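Local coordinates for protein pleckstrin homology domain (Shewanella amazonensis SB2B, PDB 3HSA) that is of unknown function but belongs to the bacterial pleckstrin homology domain family, at residues 4-7 with 8-11. Numbering follows the deposited sequence.
Sequences FLDA and LMGN
The backbone carbonyls of L5, D6 and A7 accept hydrogen bonds from the amides of M9, G10 and N11, each four residues on, at the start of the short alpha-helix 6-12. This helix lies near the N-terminus of the bacterial PH domain, on its surface. The M9 N to L5 O bond measures 3.0 Å and is nearly straight, with an N-H...O angle of 170°. G10 N reaches D6 O at 3.2 Å, and here the donor is tilted 35° from the carbonyl plane. N11 N meets A7 O at 3.1 Å, in the carbonyl plane.

Side chains also make contacts three and four residues apart. L5 and L8 lie side by side and point the same way, with L5 CD1 3.9 Å from L8 CD2. M9 is a selenomethionine modelled in two conformers, so its side-chain contacts are less certain. In the one described, CG sits between the backbone N and the carbonyl carbon (chi1 77°). The chain then bends at chi3 and brings M9 CE back to 3.8 Å from L5 O.

Other polar atoms find partners outside 4-11. D6 OD2 accepts a hydrogen bond from G3 N, just ahead of the helix. The backbone carbonyl G10 O is hydrogen-bonded to a glycerol, probably from the crystallisation liquor. N11 ND2 bonds to E14 OE1. N11 OD1 lies 3.4 Å from A7 O; both are acceptors, so no hydrogen bond joins them.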
loop_
_atom_site.group_PDB
_atom_site.type_symbol
_atom_site.label_atom_id
_atom_site.label_comp_id
_atom_site.label_asym_id
_atom_site.label_seq_id
_atom_site.Cartn_x
_atom_site.Cartn_y
_atom_site.Cartn_z
ATOM N N PHE A 4 20.044 19.332 -31.745
ATOM C CA PHE A 4 19.722 19.052 -33.178
ATOM C C PHE A 4 18.447 18.240 -33.423
ATOM O O PHE A 4 17.714 18.487 -34.388
ATOM C CB PHE A 4 20.870 18.332 -33.876
ATOM C CG PHE A 4 22.081 19.167 -34.064
ATOM C CD1 PHE A 4 22.057 20.243 -34.914
ATOM C CD2 PHE A 4 23.267 18.868 -33.390
ATOM C CE1 PHE A 4 23.200 21.013 -35.106
ATOM C CE2 PHE A 4 24.425 19.644 -33.584
ATOM C CZ PHE A 4 24.383 20.705 -34.427
ATOM N N LEU A 5 18.212 17.252 -32.564
ATOM C CA LEU A 5 17.093 16.319 -32.719
ATOM C C LEU A 5 15.938 16.572 -31.723
ATOM O O LEU A 5 14.915 15.915 -31.810
ATOM C CB LEU A 5 17.624 14.870 -32.610
ATOM C CG LEU A 5 18.238 14.306 -33.896
ATOM C CD1 LEU A 5 17.116 13.895 -34.835
ATOM C CD2 LEU A 5 19.185 15.279 -34.646
ATOM N N ASP A 6 16.072 17.551 -30.821
ATOM C CA ASP A 6 15.017 17.825 -29.813
ATOM C C ASP A 6 13.668 18.191 -30.435
ATOM O O ASP A 6 12.596 17.760 -29.959
ATOM C CB ASP A 6 15.406 18.982 -28.885
ATOM C CG ASP A 6 16.653 18.697 -28.056
ATOM O OD1 ASP A 6 17.106 17.545 -27.959
ATOM O OD2 ASP A 6 17.200 19.682 -27.521
ATOM N N ALA A 7 13.709 19.017 -31.472
ATOM C CA ALA A 7 12.488 19.440 -32.146
ATOM C C ALA A 7 11.809 18.249 -32.805
ATOM O O ALA A 7 10.644 17.995 -32.554
ATOM C CB ALA A 7 12.777 20.533 -33.184
ATOM N N LEU A 8 12.546 17.492 -33.617
ATOM C CA LEU A 8 11.954 16.344 -34.300
ATOM C C LEU A 8 11.391 15.301 -33.314
ATOM O O LEU A 8 10.273 14.839 -33.490
ATOM C CB LEU A 8 12.966 15.696 -35.268
ATOM C CG LEU A 8 12.626 14.303 -35.820
ATOM C CD1 LEU A 8 11.294 14.328 -36.531
ATOM C CD2 LEU A 8 13.714 13.785 -36.716
HETATM N N MSE A 9 12.139 14.947 -32.271
HETATM C CA MSE A 9 11.675 13.929 -31.310
HETATM C C MSE A 9 10.371 14.346 -30.657
HETATM O O MSE A 9 9.543 13.524 -30.363
HETATM C CB MSE A 9 12.720 13.619 -30.235
HETATM C CG MSE A 9 12.863 14.657 -29.125
HETATM SE SE MSE A 9 14.159 14.089 -27.756
HETATM C CE MSE A 9 15.557 13.518 -28.986
ATOM N N GLY A 10 10.193 15.650 -30.435
ATOM C CA GLY A 10 8.943 16.158 -29.887
ATOM C C GLY A 10 7.807 16.013 -30.890
ATOM O O GLY A 10 6.719 15.605 -30.524
ATOM N N ASN A 11 8.050 16.347 -32.165
ATOM C CA ASN A 11 7.010 16.168 -33.175
ATOM C C ASN A 11 6.653 14.692 -33.381
ATOM O O ASN A 11 5.493 14.367 -33.669
ATOM C CB ASN A 11 7.444 16.763 -34.549
ATOM C CG ASN A 11 7.561 18.290 -34.552
ATOM O OD1 ASN A 11 8.531 18.853 -35.122
ATOM N ND2 ASN A 11 6.559 18.972 -33.983
#